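Local coordinates for carboxylesterase SOBER1 (Arabidopsis thaliana, PDB 6AVX), which hydrolyses carboxylic esters with a preference for short acyl chains, shows phospholipase A2 activity and restrains the plant hypersensitive response to a bacterial effector, at residues Lys151-Gly159 with Glu200-Arg211. The protein carries 1 engineered substitution. Sequence-based numbering, arbitrary orientation.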
ATOM      1  N   LYS A 151      -9.655  12.159   2.482  1.00  7.62           N
ATOM      2  CA  LYS A 151     -10.569  11.571   3.445  1.00  7.71           C
ATOM      3  C   LYS A 151     -10.424  10.063   3.532  1.00  7.92           C
ATOM      4  O   LYS A 151     -11.077   9.453   4.378  1.00  8.96           O
ATOM      5  CB  LYS A 151     -12.007  11.945   3.077  1.00  8.65           C
ATOM      6  CG  LYS A 151     -12.226  13.460   3.044  1.00 12.24           C
ATOM      7  CD  LYS A 151     -13.646  13.818   2.634  1.00 18.29           C
ATOM      8  CE  LYS A 151     -13.779  15.321   2.430  1.00 32.68           C
ATOM      9  NZ  LYS A 151     -15.110  15.685   1.873  1.00 37.68           N
ATOM     10  N   THR A 152      -9.611   9.447   2.684  1.00  6.83           N
ATOM     11  CA  THR A 152      -9.453   8.000   2.759  1.00  6.38           C
ATOM     12  C   THR A 152      -8.573   7.666   3.950  1.00  6.32           C
ATOM     13  O   THR A 152      -7.458   8.178   4.035  1.00  7.60           O
ATOM     14  CB  THR A 152      -8.818   7.454   1.488  1.00  6.55           C
ATOM     15  OG1 THR A 152      -9.664   7.791   0.380  1.00  6.42           O
ATOM     16  CG2 THR A 152      -8.675   5.927   1.575  1.00  7.64           C
ATOM     17  N   PRO A 153      -9.023   6.838   4.885  1.00  7.52           N
ATOM     18  CA  PRO A 153      -8.173   6.525   6.039  1.00  7.92           C
ATOM     19  C   PRO A 153      -7.037   5.598   5.652  1.00  7.77           C
ATOM     20  O   PRO A 153      -7.177   4.722   4.791  1.00  7.17           O
ATOM     21  CB  PRO A 153      -9.130   5.843   7.020  1.00 11.28           C
ATOM     22  CG  PRO A 153     -10.209   5.308   6.199  1.00 12.29           C
ATOM     23  CD  PRO A 153     -10.350   6.210   4.983  1.00  7.50           C
ATOM     24  N   ILE A 154      -5.894   5.811   6.298  1.00  7.04           N
ATOM     25  CA  ILE A 154      -4.707   4.979   6.115  1.00  6.81           C
ATOM     26  C   ILE A 154      -4.441   4.235   7.412  1.00  7.02           C
ATOM     27  O   ILE A 154      -4.450   4.836   8.493  1.00  8.92           O
ATOM     28  CB  ILE A 154      -3.478   5.821   5.739  1.00  7.49           C
ATOM     29  CG1 ILE A 154      -3.738   6.664   4.488  1.00 10.36           C
ATOM     30  CG2 ILE A 154      -2.270   4.939   5.547  1.00  9.19           C
ATOM     31  CD1 ILE A 154      -4.012   5.888   3.213  1.00 10.74           C
ATOM     32  N   LEU A 155      -4.192   2.943   7.309  1.00  6.39           N
ATOM     33  CA  LEU A 155      -3.659   2.148   8.410  1.00  6.12           C
ATOM     34  C   LEU A 155      -2.262   1.706   8.013  1.00  5.87           C
ATOM     35  O   LEU A 155      -2.109   0.970   7.034  1.00  6.13           O
ATOM     36  CB  LEU A 155      -4.537   0.929   8.693  1.00  6.80           C
ATOM     37  CG  LEU A 155      -3.942  -0.063   9.702  1.00  6.82           C
ATOM     38  CD1 LEU A 155      -3.764   0.566  11.072  1.00  8.98           C
ATOM     39  CD2 LEU A 155      -4.807  -1.284   9.798  1.00  8.91           C
ATOM     40  N   TRP A 156      -1.256   2.146   8.747  1.00  5.76           N
ATOM     41  CA  TRP A 156       0.133   1.820   8.466  1.00  5.98           C
ATOM     42  C   TRP A 156       0.630   0.874   9.546  1.00  6.72           C
ATOM     43  O   TRP A 156       0.599   1.229  10.725  1.00  9.30           O
ATOM     44  CB  TRP A 156       0.964   3.094   8.494  1.00  6.87           C
ATOM     45  CG  TRP A 156       2.333   2.942   7.921  1.00  5.88           C
ATOM     46  CD1 TRP A 156       3.346   2.155   8.377  1.00  7.21           C
ATOM     47  CD2 TRP A 156       2.837   3.596   6.756  1.00  6.32           C
ATOM     48  NE1 TRP A 156       4.445   2.279   7.565  1.00  7.33           N
ATOM     49  CE2 TRP A 156       4.157   3.166   6.559  1.00  6.80           C
ATOM     50  CE3 TRP A 156       2.283   4.513   5.854  1.00  7.37           C
ATOM     51  CZ2 TRP A 156       4.936   3.631   5.509  1.00  7.11           C
ATOM     52  CZ3 TRP A 156       3.044   4.964   4.809  1.00  7.97           C
ATOM     53  CH2 TRP A 156       4.363   4.525   4.644  1.00  7.83           C
ATOM     54  N   SER A 157       1.084  -0.309   9.149  1.00  5.69           N
ATOM     55  CA  SER A 157       1.606  -1.334  10.042  1.00  5.46           C
ATOM     56  C   SER A 157       3.091  -1.480   9.751  1.00  6.82           C
ATOM     57  O   SER A 157       3.475  -1.575   8.585  1.00  7.05           O
ATOM     58  CB  SER A 157       0.911  -2.664   9.754  1.00  6.80           C
ATOM     59  OG  SER A 157      -0.488  -2.583  10.008  1.00  7.57           O
ATOM     60  N   HIS A 158       3.936  -1.485  10.780  1.00  6.35           N
ATOM     61  CA  HIS A 158       5.377  -1.576  10.546  1.00  7.52           C
ATOM     62  C   HIS A 158       6.038  -2.302  11.706  1.00  7.35           C
ATOM     63  O   HIS A 158       5.699  -2.068  12.875  1.00  7.88           O
ATOM     64  CB  HIS A 158       6.003  -0.191  10.385  1.00  6.40           C
ATOM     65  CG  HIS A 158       7.103  -0.114   9.373  1.00  6.25           C
ATOM     66  ND1 HIS A 158       6.992   0.646   8.224  1.00  6.83           N
ATOM     67  CD2 HIS A 158       8.333  -0.680   9.330  1.00  7.04           C
ATOM     68  CE1 HIS A 158       8.104   0.535   7.521  1.00  5.87           C
ATOM     69  NE2 HIS A 158       8.933  -0.272   8.165  1.00  6.49           N
ATOM     70  N   GLY A 159       6.998  -3.157  11.372  1.00  6.47           N
ATOM     71  CA  GLY A 159       7.760  -3.869  12.383  1.00  8.15           C
ATOM     72  C   GLY A 159       8.902  -3.011  12.886  1.00  7.72           C
ATOM     73  O   GLY A 159       9.625  -2.383  12.120  1.00  8.12           O
ATOM     74  N   GLU A 200      -0.930  -9.224  12.503  1.00  9.98           N
ATOM     75  CA  GLU A 200      -0.974  -7.983  11.739  1.00  8.40           C
ATOM     76  C   GLU A 200      -2.128  -7.999  10.739  1.00  7.74           C
ATOM     77  O   GLU A 200      -2.846  -6.997  10.581  1.00  8.62           O
ATOM     78  CB  GLU A 200       0.380  -7.843  11.045  1.00 10.49           C
ATOM     79  CG  GLU A 200       0.568  -6.618  10.236  1.00  8.72           C
ATOM     80  CD  GLU A 200       1.892  -6.652   9.486  1.00  9.72           C
ATOM     81  OE1 GLU A 200       2.327  -5.571   9.014  1.00  9.07           O
ATOM     82  OE2 GLU A 200       2.508  -7.733   9.370  1.00  9.85           O
ATOM     83  N   LEU A 201      -2.346  -9.139  10.082  1.00  8.28           N
ATOM     84  CA  LEU A 201      -3.464  -9.277   9.156  1.00  8.45           C
ATOM     85  C   LEU A 201      -4.799  -9.223   9.887  1.00  9.11           C
ATOM     86  O   LEU A 201      -5.755  -8.619   9.392  1.00  8.59           O
ATOM     87  CB  LEU A 201      -3.343 -10.583   8.364  1.00  9.13           C
ATOM     88  CG  LEU A 201      -2.149 -10.682   7.419  1.00  7.68           C
ATOM     89  CD1 LEU A 201      -2.124 -12.040   6.771  1.00  9.03           C
ATOM     90  CD2 LEU A 201      -2.219  -9.576   6.367  1.00  9.18           C
ATOM     91  N   LYS A 202      -4.896  -9.860  11.057  1.00  9.26           N
ATOM     92  CA  LYS A 202      -6.156  -9.818  11.794  1.00  8.18           C
ATOM     93  C   LYS A 202      -6.504  -8.391  12.196  1.00  9.54           C
ATOM     94  O   LYS A 202      -7.680  -8.014  12.236  1.00  8.96           O
ATOM     95  CB  LYS A 202      -6.069 -10.686  13.047  1.00 11.57           C
ATOM     96  CG  LYS A 202      -5.811 -12.152  12.819  1.00 13.51           C
ATOM     97  CD  LYS A 202      -6.877 -12.818  12.014  1.00 16.91           C
ATOM     98  CE  LYS A 202      -6.620 -14.321  11.959  1.00 15.72           C
ATOM     99  NZ  LYS A 202      -7.637 -15.032  11.157  1.00 18.06           N
ATOM    100  N   TYR A 203      -5.502  -7.591  12.547  1.00  8.53           N
ATOM    101  CA  TYR A 203      -5.769  -6.201  12.893  1.00  9.53           C
ATOM    102  C   TYR A 203      -6.247  -5.412  11.683  1.00  8.16           C
ATOM    103  O   TYR A 203      -7.177  -4.594  11.788  1.00  9.70           O
ATOM    104  CB  TYR A 203      -4.504  -5.574  13.460  1.00 10.19           C
ATOM    105  CG  TYR A 203      -4.736  -4.267  14.165  1.00 10.97           C
ATOM    106  CD1 TYR A 203      -5.159  -4.251  15.486  1.00 14.67           C
ATOM    107  CD2 TYR A 203      -4.529  -3.046  13.534  1.00 12.95           C
ATOM    108  CE1 TYR A 203      -5.371  -3.067  16.159  1.00 17.78           C
ATOM    109  CE2 TYR A 203      -4.737  -1.851  14.204  1.00 15.47           C
ATOM    110  CZ  TYR A 203      -5.166  -1.875  15.513  1.00 14.75           C
ATOM    111  OH  TYR A 203      -5.378  -0.700  16.192  1.00 19.07           O
ATOM    112  N   ILE A 204      -5.648  -5.653  10.513  1.00  7.44           N
ATOM    113  CA  ILE A 204      -6.157  -5.048   9.288  1.00  7.03           C
ATOM    114  C   ILE A 204      -7.598  -5.473   9.048  1.00  7.23           C
ATOM    115  O   ILE A 204      -8.449  -4.650   8.679  1.00  7.63           O
ATOM    116  CB  ILE A 204      -5.236  -5.390   8.102  1.00  7.82           C
ATOM    117  CG1 ILE A 204      -3.867  -4.724   8.285  1.00  7.20           C
ATOM    118  CG2 ILE A 204      -5.884  -4.970   6.776  1.00  8.24           C
ATOM    119  CD1 ILE A 204      -2.775  -5.351   7.474  1.00  9.28           C
ATOM    120  N   GLU A 205      -7.897  -6.765   9.219  1.00  8.18           N
ATOM    121  CA  GLU A 205      -9.272  -7.234   9.041  1.00  7.92           C
ATOM    122  C   GLU A 205     -10.222  -6.488   9.961  1.00  7.70           C
ATOM    123  O   GLU A 205     -11.297  -6.057   9.537  1.00  7.68           O
ATOM    124  CB  GLU A 205      -9.358  -8.735   9.306  1.00  7.79           C
ATOM    125  CG  GLU A 205     -10.791  -9.283   9.216  1.00  9.74           C
ATOM    126  CD  GLU A 205     -10.864 -10.774   9.408  1.00  8.93           C
ATOM    127  OE1 GLU A 205     -10.109 -11.276  10.264  1.00 11.94           O
ATOM    128  OE2 GLU A 205     -11.632 -11.428   8.688  1.00  9.57           O
ATOM    129  N   SER A 206      -9.845  -6.330  11.224  1.00  7.97           N
ATOM    130  CA  SER A 206     -10.699  -5.615  12.169  1.00  9.15           C
ATOM    131  C   SER A 206     -10.903  -4.166  11.742  1.00  8.40           C
ATOM    132  O   SER A 206     -11.995  -3.611  11.911  1.00  8.75           O
ATOM    133  CB  SER A 206     -10.097  -5.678  13.567  1.00 11.98           C
ATOM    134  OG  SER A 206     -10.095  -7.006  14.053  1.00 16.71           O
ATOM    135  N   TRP A 207      -9.847  -3.525  11.229  1.00  8.26           N
ATOM    136  CA  TRP A 207      -9.943  -2.151  10.737  1.00  7.66           C
ATOM    137  C   TRP A 207     -10.869  -2.056   9.529  1.00  7.06           C
ATOM    138  O   TRP A 207     -11.702  -1.151   9.459  1.00  8.71           O
ATOM    139  CB  TRP A 207      -8.530  -1.665  10.430  1.00  8.72           C
ATOM    140  CG  TRP A 207      -8.370  -0.396   9.644  1.00 10.98           C
ATOM    141  CD1 TRP A 207      -8.384   0.885  10.111  1.00 15.76           C
ATOM    142  CD2 TRP A 207      -8.085  -0.312   8.243  1.00 11.75           C
ATOM    143  NE1 TRP A 207      -8.132   1.761   9.069  1.00 11.51           N
ATOM    144  CE2 TRP A 207      -7.947   1.048   7.917  1.00 13.65           C
ATOM    145  CE3 TRP A 207      -7.925  -1.261   7.240  1.00 13.19           C
ATOM    146  CZ2 TRP A 207      -7.661   1.481   6.618  1.00 10.92           C
ATOM    147  CZ3 TRP A 207      -7.644  -0.830   5.955  1.00 12.87           C
ATOM    148  CH2 TRP A 207      -7.511   0.523   5.661  1.00 13.07           C
ATOM    149  N   ILE A 208     -10.772  -2.991   8.586  1.00  7.23           N
ATOM    150  CA  ILE A 208     -11.714  -3.005   7.469  1.00  8.27           C
ATOM    151  C   ILE A 208     -13.141  -3.151   7.979  1.00  8.42           C
ATOM    152  O   ILE A 208     -14.051  -2.440   7.535  1.00  9.04           O
ATOM    153  CB  ILE A 208     -11.354  -4.109   6.459  1.00  7.68           C
ATOM    154  CG1 ILE A 208     -10.015  -3.790   5.798  1.00  8.54           C
ATOM    155  CG2 ILE A 208     -12.433  -4.217   5.400  1.00 10.35           C
ATOM    156  CD1 ILE A 208      -9.495  -4.889   4.871  1.00 11.98           C
ATOM    157  N   LYS A 209     -13.359  -4.082   8.911  1.00  8.67           N
ATOM    158  CA  LYS A 209     -14.694  -4.277   9.474  1.00  9.23           C
ATOM    159  C   LYS A 209     -15.221  -3.002  10.105  1.00  9.37           C
ATOM    160  O   LYS A 209     -16.397  -2.660   9.941  1.00  9.95           O
ATOM    161  CB  LYS A 209     -14.668  -5.396  10.505  1.00 11.10           C
ATOM    162  CG  LYS A 209     -14.525  -6.768   9.858  1.00 12.42           C
ATOM    163  CD  LYS A 209     -14.284  -7.868  10.864  1.00 17.24           C
ATOM    164  CE  LYS A 209     -15.347  -7.890  11.931  1.00 18.01           C
ATOM    165  NZ  LYS A 209     -15.212  -9.113  12.781  1.00 31.12           N
ATOM    166  N   ARG A 210     -14.384  -2.303  10.856  1.00  8.64           N
ATOM    167  CA  ARG A 210     -14.807  -1.059  11.493  1.00 10.07           C
ATOM    168  C   ARG A 210     -15.135  -0.002  10.455  1.00 11.38           C
ATOM    169  O   ARG A 210     -16.119   0.738  10.591  1.00 12.33           O
ATOM    170  CB  ARG A 210     -13.706  -0.555  12.416  1.00 13.00           C
ATOM    171  CG  ARG A 210     -14.047   0.688  13.217  1.00 23.11           C
ATOM    172  CD  ARG A 210     -12.887   1.081  14.133  1.00 36.94           C
ATOM    173  NE  ARG A 210     -12.156  -0.105  14.574  1.00 42.24           N
ATOM    174  CZ  ARG A 210     -10.906  -0.416  14.233  1.00 37.24           C
ATOM    175  NH1 ARG A 210     -10.182   0.387  13.465  1.00 43.83           N
ATOM    176  NH2 ARG A 210     -10.369  -1.541  14.682  1.00 27.77           N
ATOM    177  N   ARG A 211     -14.329   0.088   9.401  1.00 10.31           N
ATOM    178  CA  ARG A 211     -14.624   1.043   8.338  1.00 12.12           C
ATOM    179  C   ARG A 211     -15.960   0.729   7.681  1.00 12.14           C
ATOM    180  O   ARG A 211     -16.773   1.634   7.447  1.00 15.12           O
ATOM    181  CB  ARG A 211     -13.498   1.018   7.307  1.00 11.04           C
ATOM    182  CG  ARG A 211     -13.731   1.868   6.072  1.00 20.25           C
ATOM    183  CD  ARG A 211     -13.919   3.347   6.377  1.00 20.40           C
ATOM    184  NE  ARG A 211     -13.686   4.137   5.179  1.00 13.18           N
ATOM    185  CZ  ARG A 211     -14.257   5.310   4.898  1.00 22.62           C
ATOM    186  NH1 ARG A 211     -15.128   5.847   5.749  1.00 33.00           N
ATOM    187  NH2 ARG A 211     -13.966   5.949   3.752  1.00 14.49           N
TER
HETATM  188  O   HOH W   1      -7.102   4.543   9.779  1.00 19.20           O
HETATM  189  O   HOH W   2      -1.951  -4.376  11.461  1.00  8.55           O
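Leu155 sets its CB over one face of the Trp207 indole, 3.7 Å from the centroid of the five-membered ring and 18° off the ring normal, a CH-pi contact. With CG anti to the backbone N (chi1 172°), the leucine spreads its two methyls over the helix: CD2 rests on Trp207 CG and reaches Ile204 CG1 at 3.9 Å, while CD1 meets the edge of the Tyr203 ring. A branched aliphatic chain suits this place because it touches three helix residues. Pro153, crossing Arg211 at about a right angle, sets its CG over one face of the guanidinium, 3.8 Å from Arg211 NE. At the other end Ser157 CB makes a van der Waals contact with Glu200 OE1 at 3.3 Å; serine is small, and here the backbones come closest (Ser157 CA to Glu200 CA 7.3 Å). The alpha/beta-hydrolase fold sets helix residues 200-211 antiparallel (170°) to strand 154-159 of the central parallel sheet, the axes 10.2 Å apart at their closest. No direct hydrogen bond joins the segments; two waters bridge them. One donates to Ile154 O and accepts from Trp207 NE1 at 3.1 Å, giving the indole N-H a partner, and the other links Ser157 OG to Glu200 O. Farther out, Arg211 NH2 salt-bridges Glu100 and hydrogen-bonds Leu125 O, Arg211 NE hydrogen-bonds Gly126 O, Tyr203 OH hydrogen-bonds Glu185 OE2, and Glu200 OE2 accepts from Ser197 N.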